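Local coordinates for hypothetical protein (Ruminococcus gnavus, PDB 4GL6), which is a DUF5037-family protein of unknown function, with an antiparallel sheet and a separate mixed sheet packed against helices, at residues 136-149 with 174-188. Sequence-based numbering, arbitrary orientation.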
loop_
_atom_site.group_PDB
_atom_site.type_symbol
_atom_site.label_atom_id
_atom_site.label_comp_id
_atom_site.label_asym_id
_atom_site.label_seq_id
_atom_site.Cartn_x
_atom_site.Cartn_y
_atom_site.Cartn_z
ATOM N N TYR A 136 -15.960 13.300 0.675
ATOM C CA TYR A 136 -14.531 13.065 0.838
ATOM C C TYR A 136 -14.221 11.596 0.556
ATOM O O TYR A 136 -15.112 10.747 0.503
ATOM C CB TYR A 136 -14.017 13.513 2.218
ATOM C CG TYR A 136 -14.757 12.892 3.393
ATOM C CD1 TYR A 136 -14.390 11.641 3.902
ATOM C CD2 TYR A 136 -15.841 13.527 3.986
ATOM C CE1 TYR A 136 -15.081 11.059 4.975
ATOM C CE2 TYR A 136 -16.530 12.943 5.050
ATOM C CZ TYR A 136 -16.152 11.713 5.540
ATOM O OH TYR A 136 -16.813 11.135 6.596
ATOM N N LYS A 137 -12.949 11.344 0.305
ATOM C CA LYS A 137 -12.433 10.036 0.035
ATOM C C LYS A 137 -11.304 9.770 1.032
ATOM O O LYS A 137 -10.479 10.650 1.302
ATOM C CB LYS A 137 -11.903 9.965 -1.390
ATOM C CG LYS A 137 -11.143 8.669 -1.705
ATOM C CD LYS A 137 -10.510 8.631 -3.094
ATOM C CE LYS A 137 -9.479 7.506 -3.214
ATOM N NZ LYS A 137 -10.041 6.146 -2.947
ATOM N N THR A 138 -11.285 8.552 1.562
ATOM C CA THR A 138 -10.216 8.095 2.410
ATOM C C THR A 138 -8.957 8.057 1.529
ATOM O O THR A 138 -8.927 7.355 0.523
ATOM C CB THR A 138 -10.478 6.675 2.962
ATOM O OG1 THR A 138 -11.621 6.700 3.811
ATOM C CG2 THR A 138 -9.299 6.204 3.760
ATOM N N LEU A 139 -7.940 8.813 1.933
ATOM C CA LEU A 139 -6.674 8.926 1.199
ATOM C C LEU A 139 -6.084 7.546 0.988
ATOM O O LEU A 139 -5.672 7.190 -0.123
ATOM C CB LEU A 139 -5.675 9.795 1.967
ATOM C CG LEU A 139 -6.042 11.270 2.111
ATOM C CD1 LEU A 139 -4.988 11.926 2.988
ATOM C CD2 LEU A 139 -6.170 12.005 0.787
ATOM N N GLY A 140 -6.078 6.780 2.064
ATOM C CA GLY A 140 -5.652 5.392 2.014
ATOM C C GLY A 140 -5.427 4.818 3.392
ATOM O O GLY A 140 -5.782 5.433 4.411
ATOM N N SER A 141 -4.830 3.633 3.397
ATOM C CA SER A 141 -4.489 2.924 4.608
ATOM C C SER A 141 -3.022 2.557 4.556
ATOM O O SER A 141 -2.464 2.392 3.479
ATOM C CB SER A 141 -5.344 1.682 4.723
ATOM O OG SER A 141 -6.701 2.074 4.713
ATOM N N ALA A 142 -2.386 2.501 5.718
ATOM C CA ALA A 142 -0.991 2.062 5.828
ATOM C C ALA A 142 -0.977 0.819 6.688
ATOM O O ALA A 142 -1.549 0.844 7.784
ATOM C CB ALA A 142 -0.142 3.132 6.446
ATOM N N TRP A 143 -0.374 -0.258 6.172
ATOM C CA TRP A 143 -0.213 -1.528 6.887
ATOM C C TRP A 143 1.247 -1.617 7.213
ATOM O O TRP A 143 2.055 -1.945 6.349
ATOM C CB TRP A 143 -0.697 -2.707 6.038
ATOM C CG TRP A 143 -2.121 -2.513 5.600
ATOM C CD1 TRP A 143 -2.581 -1.880 4.449
ATOM C CD2 TRP A 143 -3.311 -2.897 6.321
ATOM N NE1 TRP A 143 -3.940 -1.865 4.414
ATOM C CE2 TRP A 143 -4.444 -2.470 5.503
ATOM C CE3 TRP A 143 -3.550 -3.543 7.508
ATOM C CZ2 TRP A 143 -5.764 -2.692 5.892
ATOM C CZ3 TRP A 143 -4.872 -3.771 7.894
ATOM C CH2 TRP A 143 -5.954 -3.343 7.108
ATOM N N VAL A 144 1.583 -1.294 8.462
ATOM C CA VAL A 144 2.946 -1.313 8.960
ATOM C C VAL A 144 3.178 -2.593 9.764
ATOM O O VAL A 144 2.418 -2.907 10.681
ATOM C CB VAL A 144 3.223 -0.109 9.848
ATOM C CG1 VAL A 144 4.660 -0.152 10.344
ATOM C CG2 VAL A 144 2.965 1.182 9.067
ATOM N N TYR A 145 4.248 -3.308 9.421
ATOM C CA TYR A 145 4.664 -4.556 10.075
ATOM C C TYR A 145 6.052 -4.329 10.690
ATOM O O TYR A 145 6.999 -4.104 9.947
ATOM C CB TYR A 145 4.673 -5.687 9.029
ATOM C CG TYR A 145 3.293 -5.930 8.444
ATOM C CD1 TYR A 145 2.354 -6.698 9.133
ATOM C CD2 TYR A 145 2.906 -5.342 7.240
ATOM C CE1 TYR A 145 1.078 -6.896 8.631
ATOM C CE2 TYR A 145 1.630 -5.534 6.725
ATOM C CZ TYR A 145 0.718 -6.315 7.428
ATOM O OH TYR A 145 -0.547 -6.525 6.939
ATOM N N ILE A 146 6.150 -4.336 12.029
ATOM C CA ILE A 146 7.395 -4.072 12.761
ATOM C C ILE A 146 7.959 -5.334 13.407
ATOM O O ILE A 146 7.202 -6.140 13.946
ATOM C CB ILE A 146 7.169 -3.042 13.897
ATOM C CG1 ILE A 146 6.694 -1.699 13.333
ATOM C CG2 ILE A 146 8.457 -2.821 14.685
ATOM C CD1 ILE A 146 6.353 -0.675 14.395
ATOM N N ASP A 147 9.289 -5.479 13.355
ATOM C CA ASP A 147 10.018 -6.557 14.033
ATOM C C ASP A 147 10.154 -6.011 15.441
ATOM O O ASP A 147 10.955 -5.103 15.691
ATOM C CB ASP A 147 11.384 -6.799 13.372
ATOM C CG ASP A 147 12.180 -7.921 14.010
ATOM O OD1 ASP A 147 11.894 -8.305 15.166
ATOM O OD2 ASP A 147 13.119 -8.413 13.333
ATOM N N ALA A 148 9.335 -6.543 16.347
ATOM C CA ALA A 148 9.278 -6.077 17.744
ATOM C C ALA A 148 10.575 -6.286 18.508
ATOM O O ALA A 148 10.809 -5.595 19.472
ATOM C CB ALA A 148 8.103 -6.715 18.479
ATOM N N SER A 149 11.416 -7.221 18.076
ATOM C CA SER A 149 12.731 -7.428 18.701
ATOM C C SER A 149 13.698 -6.249 18.477
ATOM O O SER A 149 14.602 -6.036 19.280
ATOM C CB SER A 149 13.380 -8.715 18.177
ATOM O OG SER A 149 13.694 -8.613 16.800
ATOM N N GLN A 174 -8.455 12.167 5.506
ATOM C CA GLN A 174 -8.899 10.955 6.198
ATOM C C GLN A 174 -7.977 9.792 5.794
ATOM O O GLN A 174 -7.804 9.528 4.604
ATOM C CB GLN A 174 -10.381 10.642 5.916
ATOM C CG GLN A 174 -10.884 9.422 6.672
ATOM C CD GLN A 174 -12.385 9.258 6.791
ATOM O OE1 GLN A 174 -13.074 10.030 7.485
ATOM N NE2 GLN A 174 -12.895 8.180 6.197
ATOM N N ALA A 175 -7.366 9.140 6.787
ATOM C CA ALA A 175 -6.480 7.984 6.545
ATOM C C ALA A 175 -6.443 7.037 7.743
ATOM O O ALA A 175 -6.655 7.477 8.876
ATOM C CB ALA A 175 -5.069 8.453 6.200
ATOM N N LEU A 176 -6.171 5.752 7.478
ATOM C CA LEU A 176 -6.101 4.704 8.508
ATOM C C LEU A 176 -4.654 4.257 8.729
ATOM O O LEU A 176 -3.831 4.290 7.803
ATOM C CB LEU A 176 -6.943 3.480 8.129
ATOM C CG LEU A 176 -8.457 3.723 8.135
ATOM C CD1 LEU A 176 -8.887 4.535 6.921
ATOM C CD2 LEU A 176 -9.240 2.430 8.207
ATOM N N LEU A 177 -4.365 3.832 9.961
ATOM C CA LEU A 177 -3.050 3.297 10.357
ATOM C C LEU A 177 -3.238 1.952 11.041
ATOM O O LEU A 177 -4.068 1.831 11.955
ATOM C CB LEU A 177 -2.356 4.229 11.342
ATOM C CG LEU A 177 -0.956 3.825 11.851
ATOM C CD1 LEU A 177 0.038 3.567 10.726
ATOM C CD2 LEU A 177 -0.411 4.897 12.782
ATOM N N TYR A 178 -2.461 0.960 10.599
ATOM C CA TYR A 178 -2.412 -0.378 11.208
ATOM C C TYR A 178 -0.926 -0.662 11.514
ATOM O O TYR A 178 -0.078 -0.511 10.626
ATOM C CB TYR A 178 -2.993 -1.430 10.265
ATOM C CG TYR A 178 -4.432 -1.191 9.841
ATOM C CD1 TYR A 178 -4.746 -0.447 8.680
ATOM C CD2 TYR A 178 -5.482 -1.731 10.556
ATOM C CE1 TYR A 178 -6.072 -0.233 8.282
ATOM C CE2 TYR A 178 -6.806 -1.532 10.167
ATOM C CZ TYR A 178 -7.100 -0.788 9.032
ATOM O OH TYR A 178 -8.406 -0.589 8.653
ATOM N N VAL A 179 -0.601 -0.970 12.766
ATOM C CA VAL A 179 0.781 -1.257 13.161
ATOM C C VAL A 179 0.783 -2.580 13.865
ATOM O O VAL A 179 0.204 -2.701 14.943
ATOM C CB VAL A 179 1.391 -0.171 14.078
ATOM C CG1 VAL A 179 2.849 -0.512 14.393
ATOM C CG2 VAL A 179 1.311 1.194 13.397
ATOM N N TYR A 180 1.415 -3.565 13.231
ATOM C CA TYR A 180 1.567 -4.925 13.766
ATOM C C TYR A 180 2.943 -5.032 14.403
ATOM O O TYR A 180 3.937 -4.699 13.747
ATOM C CB TYR A 180 1.452 -5.957 12.638
ATOM C CG TYR A 180 0.061 -6.146 12.081
ATOM C CD1 TYR A 180 -0.434 -5.314 11.091
ATOM C CD2 TYR A 180 -0.751 -7.211 12.513
ATOM C CE1 TYR A 180 -1.715 -5.501 10.567
ATOM C CE2 TYR A 180 -2.031 -7.405 11.994
ATOM C CZ TYR A 180 -2.505 -6.537 11.020
ATOM O OH TYR A 180 -3.743 -6.724 10.481
ATOM N N TYR A 181 2.998 -5.447 15.674
ATOM C CA TYR A 181 4.262 -5.666 16.409
ATOM C C TYR A 181 4.530 -7.180 16.440
ATOM O O TYR A 181 4.159 -7.887 17.382
ATOM C CB TYR A 181 4.183 -5.068 17.800
ATOM C CG TYR A 181 4.031 -3.558 17.782
ATOM C CD1 TYR A 181 2.767 -2.957 17.765
ATOM C CD2 TYR A 181 5.143 -2.726 17.777
ATOM C CE1 TYR A 181 2.625 -1.568 17.756
ATOM C CE2 TYR A 181 5.014 -1.333 17.762
ATOM C CZ TYR A 181 3.749 -0.755 17.764
ATOM O OH TYR A 181 3.626 0.629 17.744
ATOM N N LEU A 182 5.161 -7.661 15.373
ATOM C CA LEU A 182 5.443 -9.080 15.176
ATOM C C LEU A 182 6.729 -9.530 15.862
ATOM O O LEU A 182 7.678 -8.759 15.999
ATOM C CB LEU A 182 5.601 -9.374 13.678
ATOM C CG LEU A 182 4.476 -8.992 12.724
ATOM C CD1 LEU A 182 4.898 -9.373 11.318
ATOM C CD2 LEU A 182 3.194 -9.720 13.091
ATOM N N ASP A 183 6.756 -10.795 16.272
ATOM C CA ASP A 183 7.970 -11.389 16.827
ATOM C C ASP A 183 8.939 -11.564 15.639
ATOM O O ASP A 183 8.498 -11.635 14.469
ATOM C CB ASP A 183 7.680 -12.698 17.589
ATOM C CG ASP A 183 7.236 -13.842 16.674
ATOM O OD1 ASP A 183 8.107 -14.564 16.099
ATOM O OD2 ASP A 183 6.005 -14.020 16.551
ATOM N N HIS A 184 10.235 -11.641 15.951
ATOM C CA HIS A 184 11.306 -11.730 14.937
ATOM C C HIS A 184 11.083 -12.760 13.849
ATOM O O HIS A 184 11.037 -12.409 12.666
ATOM C CB HIS A 184 12.679 -11.901 15.607
ATOM C CG HIS A 184 13.840 -11.903 14.634
ATOM N ND1 HIS A 184 14.180 -10.823 13.901
ATOM C CD2 HIS A 184 14.746 -12.916 14.295
ATOM C CE1 HIS A 184 15.252 -11.134 13.128
ATOM N NE2 HIS A 184 15.594 -12.413 13.379
ATOM N N LYS A 185 10.904 -14.022 14.231
ATOM C CA LYS A 185 10.713 -15.085 13.231
ATOM C C LYS A 185 9.436 -14.849 12.387
ATOM O O LYS A 185 9.458 -15.015 11.164
ATOM C CB LYS A 185 10.804 -16.477 13.878
ATOM C CG LYS A 185 12.194 -16.731 14.486
ATOM C CD LYS A 185 12.468 -18.172 14.914
ATOM C CE LYS A 185 13.869 -18.327 15.475
ATOM N NZ LYS A 185 14.235 -19.743 15.719
ATOM N N SER A 186 8.353 -14.421 13.027
ATOM C CA SER A 186 7.123 -14.075 12.291
ATOM C C SER A 186 7.351 -12.980 11.290
ATOM O O SER A 186 6.863 -13.063 10.164
ATOM C CB SER A 186 5.984 -13.630 13.211
ATOM O OG SER A 186 5.290 -14.765 13.645
ATOM N N PHE A 187 8.056 -11.939 11.731
ATOM C CA PHE A 187 8.335 -10.810 10.864
ATOM C C PHE A 187 9.087 -11.242 9.607
ATOM O O PHE A 187 8.682 -10.925 8.496
ATOM C CB PHE A 187 9.123 -9.706 11.582
ATOM C CG PHE A 187 9.554 -8.611 10.650
ATOM C CD1 PHE A 187 8.660 -7.608 10.277
ATOM C CD2 PHE A 187 10.822 -8.630 10.068
ATOM C CE1 PHE A 187 9.039 -6.630 9.367
ATOM C CE2 PHE A 187 11.212 -7.647 9.162
ATOM C CZ PHE A 187 10.321 -6.641 8.814
ATOM N N GLU A 188 10.173 -11.972 9.807
ATOM C CA GLU A 188 11.033 -12.423 8.699
ATOM C C GLU A 188 10.307 -13.248 7.639
ATOM O O GLU A 188 10.621 -13.132 6.459
ATOM C CB GLU A 188 12.263 -13.145 9.251
ATOM C CG GLU A 188 13.246 -12.195 9.977
ATOM C CD GLU A 188 14.025 -11.211 9.089
ATOM O OE1 GLU A 188 14.377 -11.539 7.934
ATOM O OE2 GLU A 188 14.295 -10.081 9.565
HETATM O O HOH W 1 -9.504 12.606 3.044
#
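D147 OD2 accepts a 2.7 Å hydrogen bond from H184 ND1, met on the syn side of the carboxylate and nearly in the imidazole plane. D147 OD1 accepts from the backbone N of S149, closing an Asx turn, so both carboxylate oxygens are engaged where the strand ends. With CG anti to the backbone N (chi1 -179°), D147 reaches over to H184 while its CB sits on one face of the F187 ring, a CH-pi contact 4.0 Å from the centroid. E188 OE2 is a like-charged neighbour, 4.3 Å from D147 OD2. Strands 140-147 and 175-182 are the parallel, central pair of a mixed four-stranded sheet, joined through helix 156-171 in a beta-alpha-beta unit; the ladder includes Y180 N to V144 O at 2.8 Å. On the face carrying S141, W143 and Y145, the six-membered ring of W143 makes an offset stack with Y178, centroids 3.6 Å apart and planes at 6°. Were Y178 cut back to an alanine, the indole face would probably lose its stacking partner and the W143 ring be freer to turn. The Y145 and Y180 rings are tilted only 18° from each other but displaced, with little overlap, Y145 CE1 lying 3.3 Å from Y180 CD1. On the other face I146 CD1 packs 3.5 Å from V179 CG1, while A142 and V144 touch helix 75-95.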